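Local atomic coordinates of putative 2OG-Fe(II) oxygenase family protein (Caulobacter crescentus CB15, PDB entry 3OOX), a protein that probably catalyses iron(II)-dependent formation of ethylene from 2-oxoglutarate, and also the 2-oxoglutarate-dependent oxidation of L-arginine to guanidine and glutamate semialdehyde. Residues 46-49 against 50-54; 147-150 against 151-155; 157-160 against 161-165. All blocks are in the same frame, centred on the assembly; numbering follows the deposited sequence. Where two conformers were deposited one is given.

Contact 1. Residues 46-49 against 50-54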
ATOM      1  N   ALA A  46       7.495  -3.027 -18.819  1.00 29.29           N
ATOM      2  CA  ALA A  46       8.782  -3.700 -18.788  1.00 29.74           C
ATOM      3  C   ALA A  46       9.628  -3.359 -17.549  1.00 28.41           C
ATOM      4  O   ALA A  46      10.328  -4.217 -17.012  1.00 29.28           O
ATOM      5  CB  ALA A  46       9.557  -3.398 -20.096  1.00 32.08           C
ATOM      6  N   ARG A  47       9.522  -2.130 -17.056  1.00 29.20           N
ATOM      7  CA  ARG A  47      10.269  -1.740 -15.873  0.50 25.97           C
ATOM      8  C   ARG A  47       9.574  -2.230 -14.594  1.00 25.69           C
ATOM      9  O   ARG A  47      10.263  -2.593 -13.628  1.00 25.90           O
ATOM     10  CB  ARG A  47      10.515  -0.240 -15.853  0.50 25.52           C
ATOM     11  CG  ARG A  47      11.354   0.228 -17.043  0.50 26.40           C
ATOM     12  CD  ARG A  47      11.758   1.690 -16.912  0.50 26.40           C
ATOM     13  NE  ARG A  47      12.883   1.854 -15.998  0.50 30.96           N
ATOM     14  CZ  ARG A  47      13.646   2.940 -15.922  0.50 35.98           C
ATOM     15  NH1 ARG A  47      13.409   3.990 -16.698  0.50 39.34           N
ATOM     16  NH2 ARG A  47      14.646   2.979 -15.051  0.50 36.63           N
ATOM     17  N   ILE A  48       8.235  -2.293 -14.599  1.00 25.17           N
ATOM     18  CA  ILE A  48       7.517  -2.972 -13.485  1.00 24.38           C
ATOM     19  C   ILE A  48       8.026  -4.417 -13.439  1.00 26.01           C
ATOM     20  O   ILE A  48       8.484  -4.905 -12.388  1.00 23.81           O
ATOM     21  CB  ILE A  48       5.972  -2.986 -13.652  1.00 23.07           C
ATOM     22  CG1 ILE A  48       5.364  -1.587 -13.500  1.00 22.99           C
ATOM     23  CG2 ILE A  48       5.295  -3.962 -12.630  1.00 24.35           C
ATOM     24  CD1 ILE A  48       3.897  -1.545 -13.886  1.00 25.64           C
ATOM     25  N   ASP A  49       8.017  -5.082 -14.606  1.00 24.63           N
ATOM     26  CA  ASP A  49       8.388  -6.499 -14.676  1.00 25.60           C
ATOM     27  C   ASP A  49       9.843  -6.741 -14.257  1.00 25.00           C
ATOM     28  O   ASP A  49      10.154  -7.764 -13.616  1.00 25.11           O
ATOM     29  CB  ASP A  49       8.132  -7.077 -16.079  1.00 26.87           C
ATOM     30  CG  ASP A  49       6.663  -7.208 -16.415  1.00 29.91           C
ATOM     31  OD1 ASP A  49       5.784  -6.962 -15.551  1.00 29.36           O
ATOM     32  OD2 ASP A  49       6.377  -7.566 -17.573  1.00 32.97           O
ATOM     33  N   ALA A  50      10.733  -5.811 -14.592  1.00 26.29           N
ATOM     34  CA  ALA A  50      12.134  -5.869 -14.145  1.00 26.93           C
ATOM     35  C   ALA A  50      12.251  -5.783 -12.622  1.00 26.07           C
ATOM     36  O   ALA A  50      13.052  -6.496 -12.019  1.00 24.62           O
ATOM     37  CB  ALA A  50      12.948  -4.777 -14.783  1.00 26.72           C
ATOM     38  N   ALA A  51      11.468  -4.905 -12.006  1.00 24.88           N
ATOM     39  CA  ALA A  51      11.472  -4.828 -10.540  1.00 23.32           C
ATOM     40  C   ALA A  51      10.985  -6.148  -9.952  1.00 21.46           C
ATOM     41  O   ALA A  51      11.602  -6.674  -9.016  1.00 22.68           O
ATOM     42  CB  ALA A  51      10.626  -3.673 -10.058  1.00 21.48           C
ATOM     43  N   VAL A  52       9.917  -6.702 -10.525  1.00 22.06           N
ATOM     44  CA  VAL A  52       9.365  -7.974 -10.033  1.00 23.22           C
ATOM     45  C   VAL A  52      10.386  -9.096 -10.225  1.00 24.12           C
ATOM     46  O   VAL A  52      10.593  -9.925  -9.340  1.00 24.12           O
ATOM     47  CB  VAL A  52       8.002  -8.303 -10.674  1.00 24.43           C
ATOM     48  CG1 VAL A  52       7.530  -9.702 -10.271  1.00 26.42           C
ATOM     49  CG2 VAL A  52       6.938  -7.243 -10.299  1.00 23.78           C
ATOM     50  N   ASP A  53      11.076  -9.097 -11.364  1.00 26.10           N
ATOM     51  CA  ASP A  53      12.107 -10.096 -11.602  1.00 26.59           C
ATOM     52  C   ASP A  53      13.253  -9.996 -10.602  1.00 23.32           C
ATOM     53  O   ASP A  53      13.770 -11.041 -10.153  1.00 24.94           O
ATOM     54  CB  ASP A  53      12.658  -9.977 -13.032  1.00 27.58           C
ATOM     55  CG  ASP A  53      11.705 -10.538 -14.085  1.00 32.65           C
ATOM     56  OD1 ASP A  53      10.810 -11.346 -13.756  1.00 37.17           O
ATOM     57  OD2 ASP A  53      11.866 -10.160 -15.267  1.00 41.55           O
ATOM     58  N   SER A  54      13.664  -8.769 -10.255  1.00 23.44           N
ATOM     59  CA  SER A  54      14.678  -8.591  -9.221  1.00 24.33           C
ATOM     60  C   SER A  54      14.205  -9.092  -7.841  1.00 22.21           C
ATOM     61  O   SER A  54      15.002  -9.697  -7.081  1.00 24.86           O
ATOM     62  CB  SER A  54      15.154  -7.142  -9.128  1.00 25.63           C
ATOM     63  OG  SER A  54      16.063  -6.874 -10.179  1.00 31.17           O
TER

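Contact 2. Residues 147-150 against 151-155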
ATOM      1  N   GLU A 147      -4.301  13.797  -6.447  1.00 18.62           N
ATOM      2  CA  GLU A 147      -4.930  14.952  -7.140  1.00 17.37           C
ATOM      3  C   GLU A 147      -6.432  14.755  -7.354  1.00 20.35           C
ATOM      4  O   GLU A 147      -7.210  15.682  -7.176  1.00 19.81           O
ATOM      5  CB  GLU A 147      -4.266  15.213  -8.474  1.00 17.68           C
ATOM      6  CG  GLU A 147      -2.844  15.725  -8.439  1.00 18.99           C
ATOM      7  CD  GLU A 147      -2.280  15.843  -9.849  1.00 25.52           C
ATOM      8  OE1 GLU A 147      -2.637  16.816 -10.560  1.00 25.96           O
ATOM      9  OE2 GLU A 147      -1.507  14.967 -10.268  1.00 25.24           O
ATOM     10  N   ALA A 148      -6.806  13.556  -7.795  1.00 19.36           N
ATOM     11  CA  ALA A 148      -8.190  13.219  -8.005  1.00 18.32           C
ATOM     12  C   ALA A 148      -8.947  13.261  -6.678  1.00 20.16           C
ATOM     13  O   ALA A 148     -10.051  13.815  -6.590  1.00 20.34           O
ATOM     14  CB  ALA A 148      -8.299  11.888  -8.664  1.00 20.51           C
ATOM     15  N   ILE A 149      -8.359  12.685  -5.636  1.00 20.91           N
ATOM     16  CA  ILE A 149      -8.968  12.722  -4.300  1.00 19.34           C
ATOM     17  C   ILE A 149      -9.184  14.170  -3.812  1.00 19.62           C
ATOM     18  O   ILE A 149     -10.255  14.511  -3.296  1.00 19.84           O
ATOM     19  CB  ILE A 149      -8.149  11.881  -3.287  1.00 17.97           C
ATOM     20  CG1 ILE A 149      -8.258  10.388  -3.657  1.00 18.93           C
ATOM     21  CG2 ILE A 149      -8.629  12.143  -1.882  1.00 17.69           C
ATOM     22  CD1 ILE A 149      -7.283   9.519  -2.865  1.00 19.71           C
ATOM     23  N   ALA A 150      -8.174  15.006  -3.981  1.00 19.59           N
ATOM     24  CA  ALA A 150      -8.265  16.444  -3.621  1.00 20.44           C
ATOM     25  C   ALA A 150      -9.430  17.148  -4.342  1.00 21.70           C
ATOM     26  O   ALA A 150     -10.273  17.788  -3.708  1.00 22.75           O
ATOM     27  CB  ALA A 150      -6.934  17.124  -3.907  1.00 19.06           C
ATOM     28  N   THR A 151      -9.523  16.941  -5.650  1.00 20.62           N
ATOM     29  CA  THR A 151     -10.618  17.533  -6.425  1.00 22.25           C
ATOM     30  C   THR A 151     -11.983  16.983  -5.969  1.00 24.87           C
ATOM     31  O   THR A 151     -12.960  17.725  -5.847  1.00 24.61           O
ATOM     32  CB  THR A 151     -10.352  17.319  -7.917  1.00 21.26           C
ATOM     33  OG1 THR A 151      -9.184  18.075  -8.273  1.00 24.53           O
ATOM     34  CG2 THR A 151     -11.541  17.738  -8.767  1.00 24.40           C
ATOM     35  N   TYR A 152     -12.057  15.688  -5.680  1.00 21.30           N
ATOM     36  CA  TYR A 152     -13.297  15.083  -5.206  1.00 21.80           C
ATOM     37  C   TYR A 152     -13.759  15.719  -3.901  1.00 21.18           C
ATOM     38  O   TYR A 152     -14.979  15.974  -3.702  1.00 23.31           O
ATOM     39  CB  TYR A 152     -13.121  13.576  -5.036  1.00 21.79           C
ATOM     40  CG  TYR A 152     -14.357  12.869  -4.551  1.00 21.96           C
ATOM     41  CD1 TYR A 152     -15.436  12.633  -5.405  1.00 27.54           C
ATOM     42  CD2 TYR A 152     -14.451  12.440  -3.219  1.00 21.46           C
ATOM     43  CE1 TYR A 152     -16.564  11.977  -4.961  1.00 26.67           C
ATOM     44  CE2 TYR A 152     -15.561  11.769  -2.779  1.00 22.84           C
ATOM     45  CZ  TYR A 152     -16.631  11.552  -3.657  1.00 27.47           C
ATOM     46  OH  TYR A 152     -17.762  10.900  -3.223  1.00 29.30           O
ATOM     47  N   LEU A 153     -12.791  16.020  -3.041  1.00 21.16           N
ATOM     48  CA  LEU A 153     -13.023  16.638  -1.748  1.00 21.50           C
ATOM     49  C   LEU A 153     -13.217  18.150  -1.834  1.00 23.12           C
ATOM     50  O   LEU A 153     -13.334  18.813  -0.805  1.00 23.92           O
ATOM     51  CB  LEU A 153     -11.847  16.329  -0.806  1.00 21.93           C
ATOM     52  CG  LEU A 153     -11.720  14.858  -0.383  1.00 20.79           C
ATOM     53  CD1 LEU A 153     -10.415  14.652   0.387  1.00 22.07           C
ATOM     54  CD2 LEU A 153     -12.890  14.433   0.477  1.00 23.25           C
ATOM     55  N   LYS A 154     -13.242  18.690  -3.055  1.00 23.37           N
ATOM     56  CA  LYS A 154     -13.438  20.136  -3.304  1.00 24.91           C
ATOM     57  C   LYS A 154     -12.301  20.969  -2.740  1.00 25.33           C
ATOM     58  O   LYS A 154     -12.489  22.114  -2.282  1.00 28.75           O
ATOM     59  CB  LYS A 154     -14.815  20.604  -2.820  1.00 26.85           C
ATOM     60  CG  LYS A 154     -15.945  19.743  -3.361  1.00 28.27           C
ATOM     61  CD  LYS A 154     -17.299  20.168  -2.800  1.00 38.74           C
ATOM     62  CE  LYS A 154     -18.420  19.331  -3.385  1.00 43.18           C
ATOM     63  NZ  LYS A 154     -18.727  19.745  -4.799  1.00 48.28           N
ATOM     64  N   LEU A 155     -11.107  20.390  -2.807  1.00 24.93           N
ATOM     65  CA  LEU A 155      -9.856  21.041  -2.467  1.00 23.22           C
ATOM     66  C   LEU A 155      -9.123  21.490  -3.738  1.00 22.14           C
ATOM     67  O   LEU A 155      -9.443  21.041  -4.840  1.00 24.08           O
ATOM     68  CB  LEU A 155      -8.932  20.080  -1.670  1.00 21.55           C
ATOM     69  CG  LEU A 155      -9.499  19.420  -0.390  1.00 22.71           C
ATOM     70  CD1 LEU A 155      -8.487  18.443   0.176  1.00 21.24           C
ATOM     71  CD2 LEU A 155      -9.904  20.431   0.707  1.00 24.68           C
TER

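Contact 3. Residues 157-160 against 161-165. With EDO (1,2-ethanediol), chain J.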
ATOM      1  N   ARG A 157      -6.488  21.205  -6.518  1.00 23.92           N
ATOM      2  CA  ARG A 157      -6.013  19.959  -7.143  1.00 22.22           C
ATOM      3  C   ARG A 157      -4.655  19.501  -6.610  1.00 21.93           C
ATOM      4  O   ARG A 157      -4.398  18.308  -6.518  1.00 19.58           O
ATOM      5  CB  ARG A 157      -5.970  20.103  -8.671  1.00 22.46           C
ATOM      6  CG  ARG A 157      -5.498  18.863  -9.395  1.00 21.75           C
ATOM      7  CD  ARG A 157      -5.680  19.003 -10.903  1.00 22.56           C
ATOM      8  NE  ARG A 157      -4.966  17.965 -11.612  1.00 22.56           N
ATOM      9  CZ  ARG A 157      -5.090  17.691 -12.896  1.00 23.60           C
ATOM     10  NH1 ARG A 157      -5.944  18.371 -13.656  1.00 23.94           N
ATOM     11  NH2 ARG A 157      -4.349  16.737 -13.421  1.00 24.59           N
ATOM     12  N   ASP A 158      -3.775  20.453  -6.322  1.00 21.85           N
ATOM     13  CA  ASP A 158      -2.442  20.172  -5.793  1.00 21.22           C
ATOM     14  C   ASP A 158      -2.350  20.142  -4.265  1.00 17.46           C
ATOM     15  O   ASP A 158      -1.238  20.133  -3.734  1.00 19.35           O
ATOM     16  CB  ASP A 158      -1.391  21.135  -6.351  1.00 21.61           C
ATOM     17  CG  ASP A 158      -1.576  22.565  -5.886  1.00 26.28           C
ATOM     18  OD1 ASP A 158      -2.625  22.885  -5.271  1.00 25.24           O
ATOM     19  OD2 ASP A 158      -0.679  23.396  -6.173  1.00 28.05           O
ATOM     20  N   PHE A 159      -3.489  20.056  -3.587  1.00 18.95           N
ATOM     21  CA  PHE A 159      -3.520  20.072  -2.108  1.00 18.66           C
ATOM     22  C   PHE A 159      -2.507  19.141  -1.465  1.00 17.68           C
ATOM     23  O   PHE A 159      -1.866  19.499  -0.455  1.00 18.75           O
ATOM     24  CB  PHE A 159      -4.924  19.741  -1.600  1.00 19.88           C
ATOM     25  CG  PHE A 159      -5.041  19.647  -0.113  1.00 20.72           C
ATOM     26  CD1 PHE A 159      -4.792  18.438   0.559  1.00 20.44           C
ATOM     27  CD2 PHE A 159      -5.400  20.749   0.641  1.00 21.75           C
ATOM     28  CE1 PHE A 159      -4.902  18.367   1.948  1.00 22.00           C
ATOM     29  CE2 PHE A 159      -5.501  20.661   2.018  1.00 23.52           C
ATOM     30  CZ  PHE A 159      -5.239  19.469   2.663  1.00 24.64           C
ATOM     31  N   PHE A 160      -2.431  17.907  -1.965  1.00 19.45           N
ATOM     32  CA  PHE A 160      -1.624  16.900  -1.304  1.00 17.85           C
ATOM     33  C   PHE A 160      -0.148  17.036  -1.588  1.00 16.15           C
ATOM     34  O   PHE A 160       0.644  16.421  -0.902  1.00 16.62           O
ATOM     35  CB  PHE A 160      -2.115  15.495  -1.639  1.00 16.30           C
ATOM     36  CG  PHE A 160      -3.402  15.168  -0.983  1.00 16.95           C
ATOM     37  CD1 PHE A 160      -3.452  14.940   0.394  1.00 18.88           C
ATOM     38  CD2 PHE A 160      -4.570  15.128  -1.734  1.00 18.24           C
ATOM     39  CE1 PHE A 160      -4.633  14.674   1.007  1.00 18.42           C
ATOM     40  CE2 PHE A 160      -5.771  14.862  -1.121  1.00 20.79           C
ATOM     41  CZ  PHE A 160      -5.790  14.628   0.261  1.00 18.36           C
ATOM     42  N   LYS A 161       0.237  17.824  -2.593  1.00 17.51           N
ATOM     43  CA  LYS A 161       1.639  17.895  -3.015  1.00 19.81           C
ATOM     44  C   LYS A 161       2.636  18.099  -1.840  1.00 18.40           C
ATOM     45  O   LYS A 161       3.538  17.271  -1.662  1.00 18.10           O
ATOM     46  CB  LYS A 161       1.803  18.984  -4.084  1.00 19.80           C
ATOM     47  CG  LYS A 161       3.175  19.016  -4.690  1.00 21.48           C
ATOM     48  CD  LYS A 161       3.349  20.202  -5.627  1.00 21.50           C
ATOM     49  CE  LYS A 161       4.674  20.129  -6.321  1.00 23.32           C
ATOM     50  NZ  LYS A 161       5.763  20.518  -5.376  1.00 22.27           N
ATOM     51  N   PRO A 162       2.493  19.178  -1.021  1.00 18.57           N
ATOM     52  CA  PRO A 162       3.435  19.339   0.073  1.00 18.95           C
ATOM     53  C   PRO A 162       3.269  18.287   1.148  1.00 20.34           C
ATOM     54  O   PRO A 162       4.227  17.999   1.849  1.00 19.67           O
ATOM     55  CB  PRO A 162       3.118  20.744   0.619  1.00 19.86           C
ATOM     56  CG  PRO A 162       1.753  21.035   0.143  1.00 21.34           C
ATOM     57  CD  PRO A 162       1.540  20.306  -1.106  1.00 20.78           C
ATOM     58  N   THR A 163       2.067  17.726   1.266  1.00 18.21           N
ATOM     59  CA  THR A 163       1.755  16.795   2.354  1.00 18.27           C
ATOM     60  C   THR A 163       2.455  15.467   2.194  1.00 17.78           C
ATOM     61  O   THR A 163       2.661  14.805   3.205  1.00 18.00           O
ATOM     62  CB  THR A 163       0.244  16.533   2.500  1.00 18.26           C
ATOM     63  OG1 THR A 163      -0.191  15.589   1.525  1.00 16.73           O
ATOM     64  CG2 THR A 163      -0.582  17.845   2.315  1.00 19.14           C
ATOM     65  N   VAL A 164       2.847  15.105   0.979  1.00 16.63           N
ATOM     66  CA  VAL A 164       3.459  13.802   0.726  1.00 16.31           C
ATOM     67  C   VAL A 164       4.905  13.918   0.289  1.00 17.50           C
ATOM     68  O   VAL A 164       5.574  12.929   0.048  1.00 16.90           O
ATOM     69  CB  VAL A 164       2.666  12.969  -0.304  1.00 17.87           C
ATOM     70  CG1 VAL A 164       1.272  12.655   0.252  1.00 18.79           C
ATOM     71  CG2 VAL A 164       2.602  13.657  -1.689  1.00 18.84           C
ATOM     72  N   GLN A 165       5.412  15.141   0.207  1.00 17.57           N
ATOM     73  CA  GLN A 165       6.808  15.326  -0.147  1.00 16.07           C
ATOM     74  C   GLN A 165       7.722  14.685   0.909  1.00 16.51           C
ATOM     75  O   GLN A 165       7.559  14.931   2.115  1.00 17.92           O
ATOM     76  CB  GLN A 165       7.112  16.821  -0.246  1.00 17.47           C
ATOM     77  CG  GLN A 165       8.543  17.170  -0.626  1.00 18.56           C
ATOM     78  CD  GLN A 165       8.761  18.643  -0.913  1.00 19.47           C
ATOM     79  OE1 GLN A 165       8.185  19.189  -1.825  1.00 20.88           O
ATOM     80  NE2 GLN A 165       9.586  19.278  -0.130  1.00 23.18           N
TER
HETATM   81  C1  EDO J 326      -1.759  24.026  -2.057  1.00 34.18           C
HETATM   82  O1  EDO J 326      -2.912  23.434  -2.648  1.00 35.07           O
HETATM   83  C2  EDO J 326      -0.711  22.955  -1.806  1.00 27.70           C
HETATM   84  O2  EDO J 326      -0.052  22.618  -3.035  1.00 31.17           O

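Contact 1. Residues 46-49 against 50-54
Ala-46 and Ala-50, one turn apart, begin a run of four consecutive i to i+4 backbone hydrogen bonds that joins residues 46-49 to 50-54 inside the alpha-helix 45-59. Ala-50 N meets Ala-46 O at 2.9 Å, Ala-51 N binds Arg-47 O, Val-52 N binds Ile-48 O, and the series ends at Asp-53 N, 2.8 Å from Asp-49 O. The side chains above this framework differ sharply from one face of the helix to another. On the apolar face, Ile-48 and Val-52 meet through their CG2 methyls at 4.3 Å, a light touch. Val-52 carries CG1 anti to its backbone nitrogen (chi1 173°), which turns CG2 back along the helix until it lies 3.5 Å from Ile-48 O, the same oxygen that Val-52 N is gripping. Ile-48 itself is buried and packs on Tyr-41 and Leu-43. On the side toward helix 127-152, Ala-50 and Ala-51 are short: Ala-50 CB rests 3.5 Å from Ala-46 O, Ala-51 CB 3.4 Å from Ile-48 O, and they pack on Asp-130 and Leu-134. Arg-47 reaches His-129 and Trp-133 of the same helix, and Ser-54 OG adds a hydrogen bond to Asp-130. The acidic side is built otherwise. Asp-53 leans its carboxylate back over the preceding turn, with CG 3.2 Å from Asp-49 O, while Asp-49 sends OD1 to Gln-45 NE2. Their OD2 atoms stay 6.5 Å apart. The chemistry is thus that of an amphipathic helix: hydrogen bonding between the segments is carried by the backbone, methyl groups make up most of the inward contacts, and two like charges, which probably repel each other mildly, are kept at a distance on the outer side.

Contact 2. Residues 147-150 against 151-155
Ala-150 and Leu-155 are tied by the 6→1 hydrogen bond of a Schellman motif, Leu-155 N to Ala-150 O at 2.9 Å, where helix 127-152 ends after three ordinary i to i+4 bonds from Thr-151, Tyr-152 and Leu-153. Lys-154 makes the reversal with a positive phi of 64°, and its N returns to Thr-151 O at 3.0 Å. The turn also has the apolar contact expected between the residues at the two ends of this cap: Leu-155 points back at the last turn, its CB 4.2 Å from Ala-150 CB and 3.3 Å from Ala-150 O. Beside it Ile-149 and Leu-153 run alongside each other in the same direction, with Ile-149 CG2 and Leu-153 CD1 3.8 Å apart. Leu-153 holds CG beside its backbone nitrogen (chi1 -68°), which lays the branch over the Ile-149 carbonyl, with CD1 against the CG2 methyl of that residue. Both face inward, Ile-149 on Phe-30 of helix 19-33 and on Leu-243, Leu-153 on Thr-239. The polar ends serve other parts of the fold: Tyr-152 leads its ring away from the preceding turn to bond Glu-31 through OH, and Glu-147 takes Tyr-15 on OE2 and Arg-157 on OE1. Thr-151 instead turns its hydroxyl back along the helix, where OG1 sits 3.3 Å from Glu-147 O, a weak contact beside the firm bond that Thr-151 N makes to the same oxygen.

Contact 3. Residues 157-160 against 161-165
A type I beta turn from Asp-158 to Lys-161 leads the chain out of the loop after helix 127-152 and into a short, weakly bonded helix at 161-164. Lys-161 N closes the turn on Asp-158 O at 3.0 Å, coming from above the carbonyl plane. An ethanediol, probably from the crystallisation liquor, binds at the same corner: its O2 donates to Asp-158 O and its O1 to OD1 of the Asp-158 carboxylate, at 2.7 Å. Phe-160 O, two residues on, gathers most of the bonds at the junction. It receives three donors, a firm one from Thr-163 OG1 at 2.7 Å and weak ones from Thr-163 N and Val-164 N. With OG1 set between the backbone nitrogen and the carbonyl carbon (chi1 80°), the threonine brings its hydroxyl back to Phe-160 O, close to the carbonyl plane, while CG2 goes to Phe-159 O at 3.5 Å. Replacing Thr-163 with a valine would remove the hydroxyl and is likely to leave Phe-160 O without its firm donor, held by the two weak N-H bonds of this turn, slackening the start of the helix. The two phenylalanine rings pack together against Leu-238, with Phe-160 also reaching Leu-146 and Ala-150. Phe-159 turns an edge to its neighbour, CD1 standing 3.6 Å above the Phe-160 ring and over its centre, whereas Thr-163 OG1 meets that ring in its plane, 3.5 Å from Phe-160 CD1.

The three contacts follow one another along the chain and are linked through helix 127-152. Contact 1, on helix 45-59, packs near the beginning of that helix; contact 2 is its C-terminal cap, and contact 3 is the turn that comes next, just before strand 170-176 of the main sheet. Contact 1 therefore lies apart, its centre about 31 Å from that of contact 2 and about 28 Å from that of contact 3. The centres of contacts 2 and 3 are about 11 Å apart, and the two contacts touch, for instance where Thr-151 OG1 packs 3.8 Å from Arg-157 CB. Together they illustrate how helices are bonded, ended and restarted around the oxygenase core.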